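Local coordinates for protein CghA (Chaetomium globosum, PDB 6KBC) that is a mostly beta-stranded fungal protein of the calycin clan, built from two domains, that holds the ligand WK1 in a pocket, at residues A[164-169]-A[279-284]; A[243-248]-A[341-346]; A[287-292]-A[326-331]. All coordinates share one frame; numbering follows the deposited sequence.

Contact 1 (A[164-169]-A[279-284])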
loop_
_atom_site.group_PDB
_atom_site.type_symbol
_atom_site.label_atom_id
_atom_site.label_comp_id
_atom_site.label_asym_id
_atom_site.label_seq_id
_atom_site.Cartn_x
_atom_site.Cartn_y
_atom_site.Cartn_z
ATOM N N GLY A 164 16.224 -4.935 -5.017
ATOM C CA GLY A 164 16.241 -5.515 -6.352
ATOM C C GLY A 164 15.365 -6.736 -6.536
ATOM O O GLY A 164 15.660 -7.579 -7.394
ATOM N N TYR A 165 14.306 -6.871 -5.729
ATOM C CA TYR A 165 13.385 -7.984 -5.889
ATOM C C TYR A 165 12.649 -7.858 -7.221
ATOM O O TYR A 165 12.207 -6.764 -7.579
ATOM C CB TYR A 165 12.334 -7.994 -4.773
ATOM C CG TYR A 165 12.768 -8.430 -3.393
ATOM C CD1 TYR A 165 14.103 -8.346 -2.975
ATOM C CD2 TYR A 165 11.818 -8.877 -2.483
ATOM C CE1 TYR A 165 14.468 -8.736 -1.695
ATOM C CE2 TYR A 165 12.168 -9.255 -1.221
ATOM C CZ TYR A 165 13.484 -9.186 -0.824
ATOM O OH TYR A 165 13.784 -9.578 0.452
ATOM N N PRO A 166 12.456 -8.957 -7.945
ATOM C CA PRO A 166 11.595 -8.910 -9.134
ATOM C C PRO A 166 10.178 -8.514 -8.750
ATOM O O PRO A 166 9.624 -9.011 -7.768
ATOM C CB PRO A 166 11.650 -10.346 -9.670
ATOM C CG PRO A 166 12.034 -11.182 -8.497
ATOM C CD PRO A 166 12.941 -10.317 -7.657
ATOM N N THR A 167 9.582 -7.613 -9.534
ATOM C CA THR A 167 8.296 -7.057 -9.125
ATOM C C THR A 167 7.451 -6.464 -10.249
ATOM O O THR A 167 6.227 -6.351 -10.112
ATOM C CB THR A 167 8.532 -5.974 -8.067
ATOM O OG1 THR A 167 7.273 -5.554 -7.521
ATOM C CG2 THR A 167 9.248 -4.759 -8.682
ATOM N N LEU A 168 8.083 -6.043 -11.353
ATOM C CA LEU A 168 7.326 -5.169 -12.247
ATOM C C LEU A 168 6.341 -5.993 -13.080
ATOM O O LEU A 168 6.653 -7.119 -13.476
ATOM C CB LEU A 168 8.280 -4.378 -13.156
ATOM C CG LEU A 168 9.145 -3.343 -12.411
ATOM C CD1 LEU A 168 10.232 -2.722 -13.315
ATOM C CD2 LEU A 168 8.283 -2.233 -11.812
ATOM N N PRO A 169 5.137 -5.473 -13.327
ATOM C CA PRO A 169 4.166 -6.230 -14.118
ATOM C C PRO A 169 4.575 -6.264 -15.579
ATOM O O PRO A 169 5.039 -5.268 -16.145
ATOM C CB PRO A 169 2.861 -5.456 -13.921
ATOM C CG PRO A 169 3.308 -4.058 -13.678
ATOM C CD PRO A 169 4.604 -4.168 -12.905
ATOM N N GLY A 279 14.551 -12.928 -1.232
ATOM C CA GLY A 279 14.556 -12.069 -2.392
ATOM C C GLY A 279 14.165 -12.729 -3.692
ATOM O O GLY A 279 14.039 -12.031 -4.706
ATOM N N LYS A 280 13.968 -14.036 -3.709
ATOM C CA LYS A 280 13.450 -14.720 -4.887
ATOM C C LYS A 280 11.928 -14.795 -4.776
ATOM O O LYS A 280 11.402 -15.168 -3.721
ATOM C CB LYS A 280 14.043 -16.116 -4.961
ATOM C CG LYS A 280 15.548 -16.039 -5.151
ATOM C CD LYS A 280 16.194 -17.386 -5.296
ATOM C CE LYS A 280 17.687 -17.176 -5.369
ATOM N NZ LYS A 280 18.024 -16.455 -6.623
ATOM N N ILE A 281 11.224 -14.456 -5.855
ATOM C CA ILE A 281 9.766 -14.521 -5.809
ATOM C C ILE A 281 9.343 -15.986 -5.829
ATOM O O ILE A 281 9.745 -16.763 -6.702
ATOM C CB ILE A 281 9.130 -13.709 -6.945
ATOM C CG1 ILE A 281 7.604 -13.621 -6.736
ATOM C CG2 ILE A 281 9.539 -14.236 -8.323
ATOM C CD1 ILE A 281 6.999 -12.349 -7.274
ATOM N N VAL A 282 8.578 -16.396 -4.822
ATOM C CA VAL A 282 8.167 -17.788 -4.727
ATOM C C VAL A 282 6.663 -17.950 -4.883
ATOM O O VAL A 282 6.197 -19.074 -5.133
ATOM C CB VAL A 282 8.668 -18.435 -3.417
ATOM C CG1 VAL A 282 10.218 -18.457 -3.400
ATOM C CG2 VAL A 282 8.128 -17.705 -2.186
ATOM N N SER A 283 5.901 -16.863 -4.799
ATOM C CA SER A 283 4.498 -16.865 -5.200
ATOM C C SER A 283 4.194 -15.513 -5.829
ATOM O O SER A 283 4.222 -14.484 -5.148
ATOM C CB SER A 283 3.571 -17.144 -4.011
ATOM O OG SER A 283 2.220 -17.302 -4.444
ATOM N N ASN A 284 3.914 -15.514 -7.130
ATOM C CA ASN A 284 3.436 -14.323 -7.827
ATOM C C ASN A 284 1.913 -14.396 -7.827
ATOM O O ASN A 284 1.283 -14.881 -8.775
ATOM C CB ASN A 284 4.019 -14.267 -9.235
ATOM C CG ASN A 284 3.571 -13.047 -10.005
ATOM O OD1 ASN A 284 3.061 -12.096 -9.435
ATOM N ND2 ASN A 284 3.768 -13.071 -11.318
HETATM O O HOH W 1 12.694 -12.211 0.727
#
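Gly279 places its CA over one face of the Tyr165 ring. This atom sits 3.6 Å from the centroid of the Tyr165 ring and only 20° off the normal. This is a CH-pi contact, offset toward the rim, and the nearest ring atom to Gly279 CA is Tyr165 CE1 at 3.4 Å. Gly279 has positive phi, and its bare CA comes close to the ring. A water ties the same pair together. It accepts from Gly279 N at 2.8 Å and bonds Tyr165 OH at 2.9 Å, so one water bridges the hydroxyl and the backbone N-H. Tyr165 CG stands anti to its carbonyl carbon (chi1 -74°), and this swings the ring across to the glycine. The carbonyl end of Gly279 faces Pro166, with O 3.6 Å from Pro166 CD. Further along, Ile281 CG2 packs on Pro166 CG at 3.9 Å as the two side chains slide past each other. Val282 and Ser283 then form a classic beta bulge opposite Leu275. The contact joins the N-terminal and C-terminal domains at the surface. Tyr165 also rests on strand 181-200, Ile281 on strand 269-277, and Asn284 on helix 172-175.

Contact 2 (A[243-248]-A[341-346])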
loop_
_atom_site.group_PDB
_atom_site.type_symbol
_atom_site.label_atom_id
_atom_site.label_comp_id
_atom_site.label_asym_id
_atom_site.label_seq_id
_atom_site.Cartn_x
_atom_site.Cartn_y
_atom_site.Cartn_z
ATOM N N LEU A 243 -7.535 -5.202 1.759
ATOM C CA LEU A 243 -6.481 -5.583 2.691
ATOM C C LEU A 243 -5.129 -5.240 2.091
ATOM O O LEU A 243 -4.741 -5.814 1.067
ATOM C CB LEU A 243 -6.535 -7.071 3.014
ATOM C CG LEU A 243 -5.303 -7.562 3.798
ATOM C CD1 LEU A 243 -5.270 -6.941 5.177
ATOM C CD2 LEU A 243 -5.322 -9.081 3.882
ATOM N N PHE A 244 -4.417 -4.317 2.730
ATOM C CA PHE A 244 -3.004 -4.062 2.447
ATOM C C PHE A 244 -2.147 -4.834 3.435
ATOM O O PHE A 244 -2.426 -4.822 4.634
ATOM C CB PHE A 244 -2.667 -2.573 2.566
ATOM C CG PHE A 244 -1.184 -2.276 2.389
ATOM C CD1 PHE A 244 -0.653 -2.079 1.124
ATOM C CD2 PHE A 244 -0.331 -2.219 3.486
ATOM C CE1 PHE A 244 0.724 -1.816 0.946
ATOM C CE2 PHE A 244 1.042 -1.957 3.327
ATOM C CZ PHE A 244 1.565 -1.763 2.053
ATOM N N VAL A 245 -1.086 -5.484 2.946
ATOM C CA VAL A 245 -0.116 -6.129 3.828
ATOM C C VAL A 245 1.281 -5.829 3.330
ATOM O O VAL A 245 1.559 -5.955 2.135
ATOM C CB VAL A 245 -0.271 -7.665 3.879
ATOM C CG1 VAL A 245 0.799 -8.274 4.763
ATOM C CG2 VAL A 245 -1.637 -8.075 4.342
ATOM N N ARG A 246 2.184 -5.513 4.254
ATOM C CA ARG A 246 3.611 -5.656 3.985
ATOM C C ARG A 246 4.241 -6.234 5.233
ATOM O O ARG A 246 4.077 -5.668 6.314
ATOM C CB ARG A 246 4.275 -4.329 3.624
ATOM C CG ARG A 246 5.742 -4.543 3.212
ATOM C CD ARG A 246 6.502 -3.239 3.071
ATOM N NE ARG A 246 5.782 -2.239 2.288
ATOM C CZ ARG A 246 5.611 -2.282 0.968
ATOM N NH1 ARG A 246 6.116 -3.279 0.245
ATOM N NH2 ARG A 246 4.956 -1.296 0.368
ATOM N N ALA A 247 4.929 -7.363 5.098
ATOM C CA ALA A 247 5.467 -8.036 6.269
ATOM C C ALA A 247 6.761 -8.735 5.903
ATOM O O ALA A 247 6.942 -9.180 4.769
ATOM C CB ALA A 247 4.500 -9.077 6.839
ATOM N N GLN A 248 7.622 -8.886 6.903
ATOM C CA GLN A 248 8.867 -9.634 6.768
ATOM C C GLN A 248 8.997 -10.567 7.962
ATOM O O GLN A 248 8.796 -10.142 9.104
ATOM C CB GLN A 248 10.081 -8.701 6.696
ATOM C CG GLN A 248 11.415 -9.483 6.617
ATOM C CD GLN A 248 12.621 -8.579 6.461
ATOM O OE1 GLN A 248 12.746 -7.569 7.150
ATOM N NE2 GLN A 248 13.490 -8.917 5.522
ATOM N N PHE A 341 1.113 -17.845 6.919
ATOM C CA PHE A 341 1.554 -16.905 7.931
ATOM C C PHE A 341 0.346 -16.368 8.663
ATOM O O PHE A 341 -0.687 -16.073 8.053
ATOM C CB PHE A 341 2.351 -15.730 7.334
ATOM C CG PHE A 341 3.523 -16.168 6.519
ATOM C CD1 PHE A 341 4.751 -16.411 7.126
ATOM C CD2 PHE A 341 3.394 -16.371 5.155
ATOM C CE1 PHE A 341 5.855 -16.817 6.363
ATOM C CE2 PHE A 341 4.488 -16.783 4.400
ATOM C CZ PHE A 341 5.706 -17.015 5.015
ATOM N N ASP A 342 0.489 -16.229 9.967
ATOM C CA ASP A 342 -0.505 -15.541 10.768
ATOM C C ASP A 342 0.024 -14.157 11.069
ATOM O O ASP A 342 1.162 -14.006 11.541
ATOM C CB ASP A 342 -0.812 -16.312 12.051
ATOM C CG ASP A 342 -1.742 -17.491 11.791
ATOM O OD1 ASP A 342 -2.122 -17.706 10.610
ATOM O OD2 ASP A 342 -2.118 -18.172 12.756
ATOM N N LEU A 343 -0.775 -13.155 10.756
ATOM C CA LEU A 343 -0.420 -11.763 10.986
ATOM C C LEU A 343 -1.372 -11.269 12.060
ATOM O O LEU A 343 -2.543 -11.001 11.778
ATOM C CB LEU A 343 -0.546 -10.946 9.710
ATOM C CG LEU A 343 0.626 -11.056 8.723
ATOM C CD1 LEU A 343 0.784 -12.453 8.196
ATOM C CD2 LEU A 343 0.332 -10.119 7.596
ATOM N N ARG A 344 -0.893 -11.170 13.292
ATOM C CA ARG A 344 -1.784 -10.875 14.405
ATOM C C ARG A 344 -1.600 -9.436 14.837
ATOM O O ARG A 344 -0.469 -8.952 14.947
ATOM C CB ARG A 344 -1.572 -11.854 15.565
ATOM C CG ARG A 344 -1.948 -13.258 15.124
ATOM C CD ARG A 344 -1.719 -14.310 16.198
ATOM N NE ARG A 344 -2.166 -15.609 15.712
ATOM C CZ ARG A 344 -3.419 -16.046 15.802
ATOM N NH1 ARG A 344 -4.357 -15.281 16.363
ATOM N NH2 ARG A 344 -3.735 -17.245 15.324
ATOM N N HIS A 345 -2.730 -8.757 15.062
ATOM C CA HIS A 345 -2.743 -7.347 15.422
ATOM C C HIS A 345 -1.971 -7.119 16.711
ATOM O O HIS A 345 -2.387 -7.585 17.780
ATOM C CB HIS A 345 -4.177 -6.857 15.600
ATOM C CG HIS A 345 -5.002 -6.952 14.351
ATOM N ND1 HIS A 345 -6.376 -7.065 14.376
ATOM C CD2 HIS A 345 -4.645 -6.938 13.044
ATOM C CE1 HIS A 345 -6.831 -7.128 13.137
ATOM N NE2 HIS A 345 -5.802 -7.037 12.308
ATOM N N HIS A 346 -0.861 -6.391 16.613
ATOM C CA HIS A 346 -0.008 -6.107 17.752
ATOM C C HIS A 346 -0.197 -4.698 18.282
ATOM O O HIS A 346 -0.262 -4.500 19.493
ATOM C CB HIS A 346 1.466 -6.324 17.382
ATOM C CG HIS A 346 2.401 -6.023 18.507
ATOM N ND1 HIS A 346 2.602 -6.894 19.557
ATOM C CD2 HIS A 346 3.161 -4.931 18.769
ATOM C CE1 HIS A 346 3.452 -6.354 20.413
ATOM N NE2 HIS A 346 3.811 -5.166 19.955
#
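Val245 and Leu343 meet tip to tip inside the C-terminal domain, probably a calycin-type beta barrel. Their strands, 239-249 and 338-346, are not paired with each other, and the contact is made by side chains alone. Val245 CG1 is anti to its backbone N (chi1 178°), so this methyl is the one that reaches across. Leu343 sends out CD2. Its CG is anti to the carbonyl carbon, and chi2 of 63° leaves CD2 anti to CA, extended toward the valine. Val245 CG1 and Leu343 CD2 are 3.4 Å apart, which is tighter than usual for two methyls. Ala247 adds a looser touch, its CB lying 4.4 Å from the same Leu343 CD2. All three residues are buried. Leu327 touches both Val245 and Leu343, and Val371 touches both Ala247 and Leu343, so neighbouring strands complete this apolar core. The other side of strand 239-249 serves the ligand pocket, where Phe244 touches WK1. Arg246 NH2 lies at the edge of the Phe244 ring, in its plane, while the arginine forms salt bridges with Asp52 and Asp227. On strand 338-346, Arg344 NH2 bonds Asp342 OD2 at 3.2 Å, approaching from above the carboxylate plane, 43° out of it.

Contact 3 (A[287-292]-A[326-331])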
loop_
_atom_site.group_PDB
_atom_site.type_symbol
_atom_site.label_atom_id
_atom_site.label_comp_id
_atom_site.label_asym_id
_atom_site.label_seq_id
_atom_site.Cartn_x
_atom_site.Cartn_y
_atom_site.Cartn_z
ATOM N N ARG A 287 -4.065 -14.364 -7.944
ATOM C CA ARG A 287 -5.311 -15.083 -7.731
ATOM C C ARG A 287 -5.581 -15.133 -6.228
ATOM O O ARG A 287 -4.701 -15.512 -5.449
ATOM C CB ARG A 287 -5.213 -16.498 -8.322
ATOM C CG ARG A 287 -6.431 -17.395 -8.069
ATOM C CD ARG A 287 -6.169 -18.799 -8.617
ATOM N NE ARG A 287 -6.197 -18.812 -10.083
ATOM C CZ ARG A 287 -6.042 -19.903 -10.817
ATOM N NH1 ARG A 287 -5.841 -21.073 -10.226
ATOM N NH2 ARG A 287 -6.093 -19.823 -12.140
ATOM N N SER A 288 -6.787 -14.743 -5.823
ATOM C CA SER A 288 -7.192 -14.700 -4.422
ATOM C C SER A 288 -8.207 -15.809 -4.169
ATOM O O SER A 288 -9.275 -15.816 -4.781
ATOM C CB SER A 288 -7.793 -13.333 -4.092
ATOM O OG SER A 288 -8.041 -13.180 -2.694
ATOM N N LEU A 289 -7.893 -16.723 -3.226
ATOM C CA LEU A 289 -8.710 -17.912 -3.034
ATOM C C LEU A 289 -9.805 -17.678 -2.001
ATOM O O LEU A 289 -9.641 -16.858 -1.089
ATOM C CB LEU A 289 -7.851 -19.066 -2.561
ATOM C CG LEU A 289 -6.777 -19.420 -3.584
ATOM C CD1 LEU A 289 -5.797 -20.396 -2.978
ATOM C CD2 LEU A 289 -7.461 -20.002 -4.834
ATOM N N PRO A 290 -10.903 -18.428 -2.114
ATOM C CA PRO A 290 -11.933 -18.411 -1.062
ATOM C C PRO A 290 -11.308 -18.653 0.301
ATOM O O PRO A 290 -10.526 -19.598 0.482
ATOM C CB PRO A 290 -12.867 -19.560 -1.465
ATOM C CG PRO A 290 -12.728 -19.619 -2.969
ATOM C CD PRO A 290 -11.275 -19.298 -3.245
ATOM N N PRO A 291 -11.614 -17.796 1.274
ATOM C CA PRO A 291 -10.926 -17.856 2.576
ATOM C C PRO A 291 -11.097 -19.173 3.326
ATOM O O PRO A 291 -10.288 -19.460 4.218
ATOM C CB PRO A 291 -11.573 -16.701 3.359
ATOM C CG PRO A 291 -12.050 -15.753 2.300
ATOM C CD PRO A 291 -12.507 -16.626 1.159
ATOM N N ASP A 292 -12.129 -19.970 3.032
ATOM C CA ASP A 292 -12.354 -21.201 3.778
ATOM C C ASP A 292 -11.767 -22.432 3.093
ATOM O O ASP A 292 -11.995 -23.560 3.550
ATOM C CB ASP A 292 -13.859 -21.371 4.075
ATOM C CG ASP A 292 -14.704 -21.551 2.822
ATOM O OD1 ASP A 292 -14.256 -21.154 1.723
ATOM O OD2 ASP A 292 -15.856 -22.046 2.958
ATOM N N ARG A 326 -4.792 -14.486 8.319
ATOM C CA ARG A 326 -3.941 -15.555 7.831
ATOM C C ARG A 326 -3.704 -15.326 6.349
ATOM O O ARG A 326 -4.643 -15.003 5.617
ATOM C CB ARG A 326 -4.579 -16.923 8.069
ATOM C CG ARG A 326 -3.789 -18.087 7.466
ATOM C CD ARG A 326 -4.266 -19.397 8.102
ATOM N NE ARG A 326 -3.982 -19.360 9.533
ATOM C CZ ARG A 326 -4.664 -20.011 10.469
ATOM N NH1 ARG A 326 -5.682 -20.796 10.139
ATOM N NH2 ARG A 326 -4.316 -19.878 11.745
ATOM N N LEU A 327 -2.441 -15.446 5.923
ATOM C CA LEU A 327 -2.050 -15.401 4.520
ATOM C C LEU A 327 -1.488 -16.755 4.144
ATOM O O LEU A 327 -0.463 -17.181 4.692
ATOM C CB LEU A 327 -0.974 -14.343 4.245
ATOM C CG LEU A 327 -1.310 -12.888 4.514
ATOM C CD1 LEU A 327 -0.110 -12.028 4.072
ATOM C CD2 LEU A 327 -2.581 -12.514 3.781
ATOM N N GLU A 328 -2.127 -17.417 3.193
ATOM C CA GLU A 328 -1.639 -18.691 2.690
ATOM C C GLU A 328 -1.246 -18.486 1.236
ATOM O O GLU A 328 -2.110 -18.262 0.387
ATOM C CB GLU A 328 -2.696 -19.773 2.826
ATOM C CG GLU A 328 -2.315 -21.108 2.228
ATOM C CD GLU A 328 -3.561 -21.923 1.997
ATOM O OE1 GLU A 328 -3.839 -22.806 2.821
ATOM O OE2 GLU A 328 -4.280 -21.645 1.010
ATOM N N PHE A 329 0.050 -18.548 0.952
ATOM C CA PHE A 329 0.526 -18.425 -0.420
ATOM C C PHE A 329 0.692 -19.808 -1.019
ATOM O O PHE A 329 1.129 -20.735 -0.340
ATOM C CB PHE A 329 1.871 -17.684 -0.476
ATOM C CG PHE A 329 1.758 -16.216 -0.265
ATOM C CD1 PHE A 329 1.566 -15.369 -1.339
ATOM C CD2 PHE A 329 1.849 -15.676 1.011
ATOM C CE1 PHE A 329 1.485 -13.993 -1.145
ATOM C CE2 PHE A 329 1.762 -14.313 1.215
ATOM C CZ PHE A 329 1.582 -13.467 0.126
ATOM N N ARG A 330 0.353 -19.944 -2.292
ATOM C CA ARG A 330 0.574 -21.190 -3.007
ATOM C C ARG A 330 1.451 -20.928 -4.218
ATOM O O ARG A 330 1.327 -19.892 -4.878
ATOM C CB ARG A 330 -0.736 -21.815 -3.471
ATOM C CG ARG A 330 -1.710 -22.014 -2.351
ATOM C CD ARG A 330 -2.813 -22.975 -2.748
ATOM N NE ARG A 330 -3.852 -22.938 -1.737
ATOM C CZ ARG A 330 -5.029 -23.536 -1.846
ATOM N NH1 ARG A 330 -5.314 -24.262 -2.936
ATOM N NH2 ARG A 330 -5.920 -23.403 -0.856
ATOM N N SER A 331 2.319 -21.879 -4.510
ATOM C CA SER A 331 3.120 -21.861 -5.721
ATOM C C SER A 331 2.632 -22.948 -6.672
ATOM O O SER A 331 2.490 -24.107 -6.268
ATOM C CB SER A 331 4.595 -22.093 -5.397
ATOM O OG SER A 331 5.282 -22.448 -6.587
#
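Leu289 faces Glu328 and Arg330 from two strands away. Strand 302-308 runs between them, parallel to the short, weakly bonded strand 288-289 and antiparallel to strand 324-330. The two segments therefore do not bond to each other. Leu289 instead shares backbone hydrogen bonds with Val303, and Glu328 with Arg304. The closest CA atoms across the contact, those of Leu289 and Glu328, are 9.1 Å apart, as fits a strand in the middle. Arg330, with Leu289 leaning toward it, spans that gap. Leu289 CD1 stands 3.3 Å above the guanidinium plane of Arg330, over its centre. From there it is 3.4 Å from both CZ and NE of Arg330. The arginine leaves its backbone with CG anti to the carbonyl carbon (chi1 -55°) and is extended from CG to NE, which carries the flat group beneath the leucine. Leu289 also comes within 4.4 Å of Glu328 OE2 through the same CD1, though this touch is slight. Arg330 grips that oxygen side-on, with NE at 3.1 Å and NH2 at 3.0 Å from Glu328 OE2. Both nitrogens come from the same face of the carboxylate, while the oxygen lies in the guanidinium plane. NH2 approaches on the syn side, 27° out of the carboxylate plane. NE comes from well above it, at 58°. Arg330 NH1 turns to Ala297 O and Asp295, while Glu328 has further partners in Arg304 and Lys338. The guanidinium is thus used in two ways: its edge takes up the polar bonds, and one face receives a methyl. The two bonds to Glu328 OE2, with those of NH1, restrict its rotation. With basic groups at both of its oxygens, buried Glu328 is probably kept ionised, offsetting the charge of Arg330.

Overall arrangement
Contact 1 joins the two domains, whereas contacts 2 and 3 lie within the C-terminal one. The centres lie about 18 Å apart for contact 1 with either of the others, and about 14 Å for contacts 2 and 3. All three reach the same C-terminal sheet. Along the chain, contact 1 closes before contact 3 opens. Contact 2 interleaves with contact 1 and encloses contact 3. Ser283 OG probably bonds Arg330 O, linking contacts 1 and 3. Asp342 bridges to Arg326 between contacts 2 and 3. The apolar interior and the buried charged cluster thus share adjacent strands 324-330 and 338-346, while contact 1 ties the same sheet to the N-terminal domain.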